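Local coordinates for protein (S)-2-haloacid dehalogenase 4A (Burkholderia cepacia, PDB 2NO4) that catalyses the hydrolytic dehalogenation of short-chain (S)-2-haloalkanoic acids to the corresponding (R)-2-hydroxyalkanoic acids, with inversion of configuration, at residues B[59-64]-B[74-79]; B[68-73]-B[158-163]. One frame throughout, in Å; residues are numbered along the deposited sequence.

How the contacts relate
Both contacts use helix 70-84, their centres 8 Å apart. Contact 1 (59-64 with 74-79) joins it to helix 43-63 through one charged pair, partly buried, with a bridging water and a sulfate at the NH1/NH2 edge of the arginine. Contact 2 (68-73 with 158-163), close to the substrate site, takes the N-terminal end of helix 70-84, is buried, and covers 152 against 66 Å²; it rests on one tyrosine that packs on apolar side chains and bonds a backbone carbonyl through its hydroxyl. The two adjoin: R61 of contact 1 packs on L73 and A68 of contact 2, and T62 on Y160. Sulfate K is shared, held by R61 in the first and Q72 in the second.

Contact 1. Residues B[59-64]-B[74-79]; sequences WTRTLM and TDEALT. With SO4 (sulfate ion), chain K.
R61 and E76 bring their charged ends together obliquely across two helices whose backbones stay far apart: the nearest CA atoms, those of these two residues, are 12.6 Å from each other. The 66 Å² of buried surface comes from this pair alone.

The direct interaction is a salt bridge. R61 NH2 lies 3.1 Å from E76 OE1, but its hydrogen bond is weak, bent to 135° at the hydrogen. OE1 approaches the guanidinium obliquely, although guanidinium and carboxylate planes are only 21° apart. Both side chains are extended over the gap. That of R61 runs straight from CG to NE (chi2 173°), which carries the guanidinium across.

Water supplies a second, indirect link. Water 1 sits in the guanidinium plane at its edge and accepts from R61 NE at 2.7 Å. It donates to E76 OE1 at 2.9 Å, so that OE1 has the water as well as the weak bond from NH2.

The anion contacts are straighter. Sulfate K, probably from the crystallisation liquor, faces the guanidinium edge that carries NH1 and NH2. R61 NH1 reaches O3 and R61 NH2 reaches O4, each at 2.9 Å and nearly straight. This two-pronged grip probably fixes the rotation of the guanidinium. Q72 NE2 and Q66 NE2 also bond this sulfate. E76 OE2 accepts from Q72 NE2, and R61 NH1 also donates to the carbonyl oxygen of Q66.

The bridge thus ties the C-terminal part of helix 43-63 to the early turns of helix 70-84, both in the helical region beside the Rossmann-like core. Beside it A77 packs on helix 43-63, L78 reaches both that helix and helix 90-102, and R61 rests against F215 of the second subunit.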
ATOM      1  N   TRP B  59      -3.932  -4.313   1.839  1.00 20.85           N
ATOM      2  CA  TRP B  59      -4.666  -3.102   2.146  1.00 18.42           C
ATOM      3  C   TRP B  59      -5.836  -2.875   1.168  1.00 20.58           C
ATOM      4  O   TRP B  59      -6.951  -2.624   1.603  1.00 18.49           O
ATOM      5  CB  TRP B  59      -3.729  -1.892   2.184  1.00 21.30           C
ATOM      6  CG  TRP B  59      -2.577  -2.054   3.154  1.00 20.77           C
ATOM      7  CD1 TRP B  59      -2.608  -2.628   4.403  1.00 20.66           C
ATOM      8  CD2 TRP B  59      -1.226  -1.635   2.943  1.00 21.42           C
ATOM      9  NE1 TRP B  59      -1.357  -2.578   4.984  1.00 21.83           N
ATOM     10  CE2 TRP B  59      -0.492  -1.978   4.113  1.00 21.13           C
ATOM     11  CE3 TRP B  59      -0.558  -0.983   1.871  1.00 19.70           C
ATOM     12  CZ2 TRP B  59       0.882  -1.723   4.242  1.00 21.09           C
ATOM     13  CZ3 TRP B  59       0.809  -0.729   2.000  1.00 19.53           C
ATOM     14  CH2 TRP B  59       1.511  -1.084   3.180  1.00 20.60           C
ATOM     15  N   THR B  60      -5.586  -2.968  -0.139  1.00 19.38           N
ATOM     16  CA  THR B  60      -6.605  -2.591  -1.099  1.00 21.77           C
ATOM     17  C   THR B  60      -7.764  -3.626  -1.119  1.00 19.63           C
ATOM     18  O   THR B  60      -8.907  -3.244  -1.288  1.00 20.54           O
ATOM     19  CB  THR B  60      -6.026  -2.386  -2.496  1.00 20.29           C
ATOM     20  OG1 THR B  60      -5.434  -3.609  -2.915  1.00 21.14           O
ATOM     21  CG2 THR B  60      -4.934  -1.250  -2.471  1.00 17.76           C
ATOM     22  N   ARG B  61      -7.439  -4.908  -0.978  1.00 21.01           N
ATOM     23  CA  ARG B  61      -8.457  -5.970  -0.944  1.00 21.47           C
ATOM     24  C   ARG B  61      -9.362  -5.863   0.272  1.00 22.25           C
ATOM     25  O   ARG B  61     -10.571  -6.093   0.180  1.00 21.31           O
ATOM     26  CB  ARG B  61      -7.802  -7.336  -0.968  1.00 20.42           C
ATOM     27  CG  ARG B  61      -7.421  -7.804  -2.362  1.00 21.79           C
ATOM     28  CD  ARG B  61      -6.628  -9.114  -2.193  1.00 20.35           C
ATOM     29  NE  ARG B  61      -6.369  -9.850  -3.446  1.00 24.71           N
ATOM     30  CZ  ARG B  61      -7.195 -10.737  -4.008  1.00 25.00           C
ATOM     31  NH1 ARG B  61      -8.427 -10.932  -3.516  1.00 23.86           N
ATOM     32  NH2 ARG B  61      -6.799 -11.376  -5.097  1.00 24.25           N
ATOM     33  N   THR B  62      -8.819  -5.457   1.410  1.00 22.31           N
ATOM     34  CA  THR B  62      -9.746  -5.180   2.508  1.00 24.05           C
ATOM     35  C   THR B  62     -10.626  -3.960   2.289  1.00 24.22           C
ATOM     36  O   THR B  62     -11.836  -3.997   2.590  1.00 19.84           O
ATOM     37  CB  THR B  62      -9.248  -5.470   3.998  1.00 26.58           C
ATOM     38  OG1 THR B  62      -9.613  -4.431   4.934  1.00 30.21           O
ATOM     39  CG2 THR B  62      -7.885  -5.904   4.107  1.00 20.26           C
ATOM     40  N   LEU B  63     -10.042  -2.913   1.698  1.00 21.45           N
ATOM     41  CA  LEU B  63     -10.804  -1.679   1.383  1.00 21.93           C
ATOM     42  C   LEU B  63     -11.902  -1.924   0.367  1.00 21.23           C
ATOM     43  O   LEU B  63     -12.960  -1.321   0.473  1.00 22.84           O
ATOM     44  CB  LEU B  63      -9.874  -0.557   0.889  1.00 20.78           C
ATOM     45  CG  LEU B  63      -9.032   0.110   1.994  1.00 19.25           C
ATOM     46  CD1 LEU B  63      -7.977   1.020   1.420  1.00 19.14           C
ATOM     47  CD2 LEU B  63      -9.956   0.848   3.002  1.00 20.01           C
ATOM     48  N   MET B  64     -11.647  -2.774  -0.625  1.00 21.47           N
ATOM     49  CA  MET B  64     -12.676  -3.062  -1.623  1.00 23.47           C
ATOM     50  C   MET B  64     -13.481  -4.351  -1.308  1.00 24.95           C
ATOM     51  O   MET B  64     -14.266  -4.814  -2.141  1.00 23.44           O
ATOM     52  CB  MET B  64     -12.099  -3.108  -3.049  1.00 22.02           C
ATOM     53  CG  MET B  64     -11.237  -4.345  -3.380  1.00 22.08           C
ATOM     54  SD  MET B  64     -10.572  -4.395  -5.062  1.00 23.82           S
ATOM     55  CE  MET B  64      -9.078  -3.377  -4.950  1.00 23.63           C
ATOM     56  N   THR B  74       0.761 -13.346  -1.350  1.00 23.55           N
ATOM     57  CA  THR B  74       2.209 -13.515  -1.458  1.00 23.50           C
ATOM     58  C   THR B  74       2.554 -14.100  -2.840  1.00 23.85           C
ATOM     59  O   THR B  74       3.452 -13.624  -3.517  1.00 23.27           O
ATOM     60  CB  THR B  74       2.770 -14.374  -0.288  1.00 22.28           C
ATOM     61  OG1 THR B  74       2.398 -13.745   0.950  1.00 24.39           O
ATOM     62  CG2 THR B  74       4.323 -14.501  -0.364  1.00 22.62           C
ATOM     63  N   ASP B  75       1.809 -15.130  -3.239  1.00 22.27           N
ATOM     64  CA  ASP B  75       1.933 -15.791  -4.532  1.00 24.47           C
ATOM     65  C   ASP B  75       1.654 -14.810  -5.698  1.00 21.20           C
ATOM     66  O   ASP B  75       2.465 -14.674  -6.624  1.00 22.18           O
ATOM     67  CB  ASP B  75       0.977 -17.016  -4.536  1.00 29.69           C
ATOM     68  CG  ASP B  75       1.185 -17.934  -5.732  1.00 36.89           C
ATOM     69  OD1 ASP B  75       0.753 -17.591  -6.843  1.00 38.12           O
ATOM     70  OD2 ASP B  75       1.791 -19.007  -5.551  1.00 42.00           O
ATOM     71  N   GLU B  76       0.521 -14.113  -5.637  1.00 21.80           N
ATOM     72  CA  GLU B  76       0.137 -13.142  -6.659  1.00 22.44           C
ATOM     73  C   GLU B  76       1.181 -12.008  -6.798  1.00 21.72           C
ATOM     74  O   GLU B  76       1.520 -11.614  -7.901  1.00 23.20           O
ATOM     75  CB  GLU B  76      -1.244 -12.558  -6.349  1.00 21.25           C
ATOM     76  CG  GLU B  76      -2.355 -13.613  -6.509  1.00 23.67           C
ATOM     77  CD  GLU B  76      -3.709 -13.149  -5.977  1.00 23.97           C
ATOM     78  OE1 GLU B  76      -3.775 -12.127  -5.249  1.00 23.76           O
ATOM     79  OE2 GLU B  76      -4.717 -13.858  -6.261  1.00 25.94           O
ATOM     80  N   ALA B  77       1.659 -11.512  -5.659  1.00 22.53           N
ATOM     81  CA  ALA B  77       2.696 -10.463  -5.618  1.00 21.77           C
ATOM     82  C   ALA B  77       4.016 -10.939  -6.223  1.00 19.26           C
ATOM     83  O   ALA B  77       4.688 -10.184  -6.935  1.00 22.28           O
ATOM     84  CB  ALA B  77       2.890  -9.939  -4.143  1.00 18.57           C
ATOM     85  N   LEU B  78       4.389 -12.197  -5.960  1.00 22.47           N
ATOM     86  CA  LEU B  78       5.628 -12.723  -6.499  1.00 22.70           C
ATOM     87  C   LEU B  78       5.508 -12.903  -8.007  1.00 23.05           C
ATOM     88  O   LEU B  78       6.426 -12.573  -8.737  1.00 21.84           O
ATOM     89  CB  LEU B  78       6.008 -14.060  -5.883  1.00 23.51           C
ATOM     90  CG  LEU B  78       7.277 -14.769  -6.417  1.00 23.89           C
ATOM     91  CD1 LEU B  78       8.529 -13.901  -6.276  1.00 22.20           C
ATOM     92  CD2 LEU B  78       7.454 -16.140  -5.723  1.00 23.89           C
ATOM     93  N   THR B  79       4.384 -13.470  -8.450  1.00 23.05           N
ATOM     94  CA  THR B  79       4.114 -13.683  -9.874  1.00 23.72           C
ATOM     95  C   THR B  79       4.195 -12.355 -10.616  1.00 23.24           C
ATOM     96  O   THR B  79       4.827 -12.259 -11.664  1.00 21.13           O
ATOM     97  CB  THR B  79       2.729 -14.348 -10.030  1.00 23.96           C
ATOM     98  OG1 THR B  79       2.833 -15.679  -9.507  1.00 28.66           O
ATOM     99  CG2 THR B  79       2.303 -14.399 -11.497  1.00 27.61           C
TER
HETATM  100  S   SO4 K1007      -9.770 -13.890  -5.528  1.00 30.86           S
HETATM  101  O1  SO4 K1007      -9.434 -15.144  -4.905  1.00 31.33           O
HETATM  102  O2  SO4 K1007     -10.822 -14.074  -6.537  1.00 32.78           O
HETATM  103  O3  SO4 K1007     -10.273 -12.956  -4.541  1.00 30.24           O
HETATM  104  O4  SO4 K1007      -8.538 -13.397  -6.209  1.00 32.76           O
HETATM  105  O   HOH W   1      -4.266  -9.264  -5.084  1.00 30.59           O

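Contact 2. Residues B[68-73]-B[158-163]; sequences ADFWQL and KIYKPD. With SO4 (sulfate ion), chain H; SO4 (sulfate ion), chain K.
Y160 reaches from the loop 158-163 to the start of helix 70-84 and contributes 99 of the 152 Å² buried between the segments. Its CB packs against T62 of helix 43-63. Chi1 of -76° sets CG beside the backbone N, and from there the ring runs toward 68-73. CE2, next to the hydroxyl-bearing carbon, lies 3.7 Å from F70 CD1; the two rings are oblique, with centroids 5.8 Å apart and planes at 53°. At the opposite edge of the ring CE1 meets L73 CD1 at 3.7 Å, obliquely and on the same side of the ring plane as F70. CZ is 3.5 Å from A68 O.

The tip makes the polar contact. Y160 OH donates to A68 O at 2.7 Å, in the carbonyl plane and on a lone pair. OH also lies in the plane of the F70 ring at its edge. The hydroxyl therefore engages the backbone just ahead of the helix, whose first turn is capped by D69, OD1 accepting from Q72 N at 3.0 Å.

Next to Y160, K161, thought important for catalysis, donates through NZ to O3 of sulfate H, probably from the crystallisation liquor, which is also bonded by A21, Y22, S128 and N129 of the substrate site. K161 also forms salt bridges with D190 and the nucleophile D20, and Y160 packs on N129. The contact thus joins helix 70-84 of the helical region to the loop between strand 150-153 and helix 164-174 of the Rossmann-like core, with F70 also touching helix 132-141.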
ATOM      1  N   ALA B  68      -8.610 -12.273   0.289  1.00 23.54           N
ATOM      2  CA  ALA B  68      -8.043 -13.586   0.020  1.00 22.46           C
ATOM      3  C   ALA B  68      -6.901 -13.676   1.003  1.00 23.64           C
ATOM      4  O   ALA B  68      -6.413 -12.641   1.502  1.00 21.86           O
ATOM      5  CB  ALA B  68      -7.515 -13.702  -1.412  1.00 21.94           C
ATOM      6  N   ASP B  69      -6.470 -14.898   1.292  1.00 23.73           N
ATOM      7  CA  ASP B  69      -5.497 -15.101   2.348  1.00 25.50           C
ATOM      8  C   ASP B  69      -4.056 -14.729   1.996  1.00 24.15           C
ATOM      9  O   ASP B  69      -3.726 -14.508   0.831  1.00 23.30           O
ATOM     10  CB  ASP B  69      -5.623 -16.499   3.010  1.00 26.51           C
ATOM     11  CG  ASP B  69      -4.902 -17.636   2.248  1.00 29.90           C
ATOM     12  OD1 ASP B  69      -4.215 -17.447   1.243  1.00 25.95           O
ATOM     13  OD2 ASP B  69      -5.015 -18.791   2.720  1.00 31.66           O
ATOM     14  N   PHE B  70      -3.207 -14.652   3.013  1.00 24.52           N
ATOM     15  CA  PHE B  70      -1.929 -13.966   2.840  1.00 25.14           C
ATOM     16  C   PHE B  70      -1.009 -14.740   1.942  1.00 24.18           C
ATOM     17  O   PHE B  70      -0.258 -14.154   1.151  1.00 22.84           O
ATOM     18  CB  PHE B  70      -1.296 -13.654   4.182  1.00 22.53           C
ATOM     19  CG  PHE B  70      -0.338 -12.476   4.164  1.00 24.36           C
ATOM     20  CD1 PHE B  70      -0.767 -11.210   3.761  1.00 22.83           C
ATOM     21  CD2 PHE B  70       0.991 -12.635   4.612  1.00 23.88           C
ATOM     22  CE1 PHE B  70       0.100 -10.104   3.812  1.00 24.92           C
ATOM     23  CE2 PHE B  70       1.867 -11.540   4.653  1.00 25.63           C
ATOM     24  CZ  PHE B  70       1.389 -10.255   4.250  1.00 23.79           C
ATOM     25  N   TRP B  71      -1.090 -16.070   2.028  1.00 23.24           N
ATOM     26  CA  TRP B  71      -0.342 -16.928   1.092  1.00 25.18           C
ATOM     27  C   TRP B  71      -0.714 -16.670  -0.383  1.00 25.83           C
ATOM     28  O   TRP B  71       0.167 -16.599  -1.268  1.00 24.03           O
ATOM     29  CB  TRP B  71      -0.522 -18.411   1.458  1.00 26.16           C
ATOM     30  CG  TRP B  71       0.308 -19.353   0.654  1.00 27.25           C
ATOM     31  CD1 TRP B  71      -0.147 -20.197  -0.318  1.00 28.80           C
ATOM     32  CD2 TRP B  71       1.725 -19.565   0.741  1.00 27.19           C
ATOM     33  NE1 TRP B  71       0.901 -20.922  -0.851  1.00 30.16           N
ATOM     34  CE2 TRP B  71       2.059 -20.561  -0.214  1.00 29.52           C
ATOM     35  CE3 TRP B  71       2.748 -19.016   1.528  1.00 28.33           C
ATOM     36  CZ2 TRP B  71       3.379 -21.032  -0.393  1.00 28.05           C
ATOM     37  CZ3 TRP B  71       4.066 -19.493   1.350  1.00 29.70           C
ATOM     38  CH2 TRP B  71       4.355 -20.496   0.388  1.00 27.08           C
ATOM     39  N   GLN B  72      -2.014 -16.551  -0.651  1.00 25.12           N
ATOM     40  CA  GLN B  72      -2.462 -16.259  -2.013  1.00 25.54           C
ATOM     41  C   GLN B  72      -1.917 -14.902  -2.458  1.00 23.44           C
ATOM     42  O   GLN B  72      -1.449 -14.757  -3.570  1.00 18.77           O
ATOM     43  CB  GLN B  72      -3.988 -16.285  -2.138  1.00 24.28           C
ATOM     44  CG  GLN B  72      -4.498 -16.083  -3.593  1.00 26.69           C
ATOM     45  CD  GLN B  72      -6.006 -16.157  -3.708  1.00 27.00           C
ATOM     46  OE1 GLN B  72      -6.650 -16.946  -3.021  1.00 29.87           O
ATOM     47  NE2 GLN B  72      -6.584 -15.319  -4.567  1.00 26.92           N
ATOM     48  N   LEU B  73      -2.008 -13.905  -1.597  1.00 21.17           N
ATOM     49  CA  LEU B  73      -1.480 -12.587  -1.941  1.00 22.27           C
ATOM     50  C   LEU B  73       0.040 -12.571  -2.164  1.00 21.43           C
ATOM     51  O   LEU B  73       0.534 -11.828  -3.031  1.00 22.15           O
ATOM     52  CB  LEU B  73      -1.807 -11.562  -0.841  1.00 19.55           C
ATOM     53  CG  LEU B  73      -3.293 -11.427  -0.485  1.00 20.64           C
ATOM     54  CD1 LEU B  73      -3.535 -10.189   0.375  1.00 18.47           C
ATOM     55  CD2 LEU B  73      -4.263 -11.539  -1.691  1.00 22.57           C
ATOM     56  N   LYS B 158     -10.795 -12.519   8.410  1.00 26.63           N
ATOM     57  CA  LYS B 158     -10.811 -12.144   6.991  1.00 28.32           C
ATOM     58  C   LYS B 158     -10.746 -10.618   6.794  1.00 27.06           C
ATOM     59  O   LYS B 158     -11.419 -10.047   5.949  1.00 27.11           O
ATOM     60  CB  LYS B 158     -11.982 -12.809   6.231  1.00 30.54           C
ATOM     61  CG  LYS B 158     -11.860 -14.357   6.246  1.00 31.05           C
ATOM     62  CD  LYS B 158     -12.832 -15.038   5.284  1.00 33.51           C
ATOM     63  CE  LYS B 158     -12.955 -16.565   5.612  1.00 35.79           C
ATOM     64  NZ  LYS B 158     -11.645 -17.184   6.137  1.00 40.64           N
ATOM     65  N   ILE B 159      -9.871 -10.002   7.582  1.00 27.17           N
ATOM     66  CA  ILE B 159      -9.684  -8.562   7.701  1.00 27.42           C
ATOM     67  C   ILE B 159      -8.194  -8.328   8.022  1.00 25.51           C
ATOM     68  O   ILE B 159      -7.693  -8.865   9.003  1.00 25.56           O
ATOM     69  CB  ILE B 159     -10.510  -8.009   8.889  1.00 29.52           C
ATOM     70  CG1 ILE B 159     -12.016  -8.098   8.601  1.00 30.65           C
ATOM     71  CG2 ILE B 159     -10.160  -6.524   9.164  1.00 30.82           C
ATOM     72  CD1 ILE B 159     -12.827  -7.762   9.810  1.00 33.69           C
ATOM     73  N   TYR B 160      -7.509  -7.520   7.210  1.00 23.69           N
ATOM     74  CA  TYR B 160      -6.074  -7.280   7.399  1.00 23.32           C
ATOM     75  C   TYR B 160      -5.761  -6.058   8.261  1.00 20.71           C
ATOM     76  O   TYR B 160      -6.581  -5.158   8.387  1.00 19.68           O
ATOM     77  CB  TYR B 160      -5.406  -7.136   6.032  1.00 22.62           C
ATOM     78  CG  TYR B 160      -5.203  -8.454   5.313  1.00 24.77           C
ATOM     79  CD1 TYR B 160      -5.834  -8.710   4.099  1.00 22.88           C
ATOM     80  CD2 TYR B 160      -4.338  -9.433   5.839  1.00 21.50           C
ATOM     81  CE1 TYR B 160      -5.599  -9.898   3.423  1.00 24.74           C
ATOM     82  CE2 TYR B 160      -4.101 -10.609   5.156  1.00 23.36           C
ATOM     83  CZ  TYR B 160      -4.734 -10.831   3.970  1.00 22.93           C
ATOM     84  OH  TYR B 160      -4.526 -11.996   3.316  1.00 25.03           O
ATOM     85  N   LYS B 161      -4.565  -6.041   8.845  1.00 20.49           N
ATOM     86  CA  LYS B 161      -4.041  -4.843   9.496  1.00 19.80           C
ATOM     87  C   LYS B 161      -3.980  -3.726   8.428  1.00 20.14           C
ATOM     88  O   LYS B 161      -3.792  -4.033   7.245  1.00 20.36           O
ATOM     89  CB  LYS B 161      -2.619  -5.120   9.994  1.00 21.25           C
ATOM     90  CG  LYS B 161      -2.503  -6.138  11.090  1.00 22.30           C
ATOM     91  CD  LYS B 161      -1.044  -6.599  11.127  1.00 21.64           C
ATOM     92  CE  LYS B 161      -0.709  -7.327  12.404  1.00 23.70           C
ATOM     93  NZ  LYS B 161       0.802  -7.570  12.476  1.00 20.20           N
ATOM     94  N   PRO B 162      -4.060  -2.446   8.843  1.00 20.63           N
ATOM     95  CA  PRO B 162      -4.207  -1.933  10.234  1.00 20.91           C
ATOM     96  C   PRO B 162      -5.658  -1.642  10.672  1.00 21.32           C
ATOM     97  O   PRO B 162      -5.891  -0.699  11.438  1.00 22.56           O
ATOM     98  CB  PRO B 162      -3.421  -0.612  10.183  1.00 21.51           C
ATOM     99  CG  PRO B 162      -3.549  -0.136   8.752  1.00 20.92           C
ATOM    100  CD  PRO B 162      -3.868  -1.337   7.875  1.00 21.77           C
ATOM    101  N   ASP B 163      -6.619  -2.392  10.132  1.00 20.61           N
ATOM    102  CA  ASP B 163      -8.028  -2.227  10.491  1.00 23.21           C
ATOM    103  C   ASP B 163      -8.131  -2.551  11.972  1.00 23.14           C
ATOM    104  O   ASP B 163      -7.588  -3.578  12.386  1.00 23.89           O
ATOM    105  CB  ASP B 163      -8.886  -3.245   9.723  1.00 21.21           C
ATOM    106  CG  ASP B 163     -10.356  -3.029   9.931  1.00 24.11           C
ATOM    107  OD1 ASP B 163     -10.862  -3.255  11.057  1.00 22.97           O
ATOM    108  OD2 ASP B 163     -11.005  -2.563   8.985  1.00 22.10           O
TER
HETATM  109  S   SO4 H1002       2.474  -9.543   9.536  1.00 25.31           S
HETATM  110  O1  SO4 H1002       3.120 -10.526  10.375  1.00 23.09           O
HETATM  111  O2  SO4 H1002       2.219 -10.068   8.199  1.00 27.32           O
HETATM  112  O3  SO4 H1002       1.268  -9.018  10.135  1.00 23.44           O
HETATM  113  O4  SO4 H1002       3.460  -8.470   9.420  1.00 25.97           O
HETATM  114  S   SO4 K1007      -9.770 -13.890  -5.528  1.00 30.86           S
HETATM  115  O1  SO4 K1007      -9.434 -15.144  -4.905  1.00 31.33           O
HETATM  116  O2  SO4 K1007     -10.822 -14.074  -6.537  1.00 32.78           O
HETATM  117  O3  SO4 K1007     -10.273 -12.956  -4.541  1.00 30.24           O
HETATM  118  O4  SO4 K1007      -8.538 -13.397  -6.209  1.00 32.76           O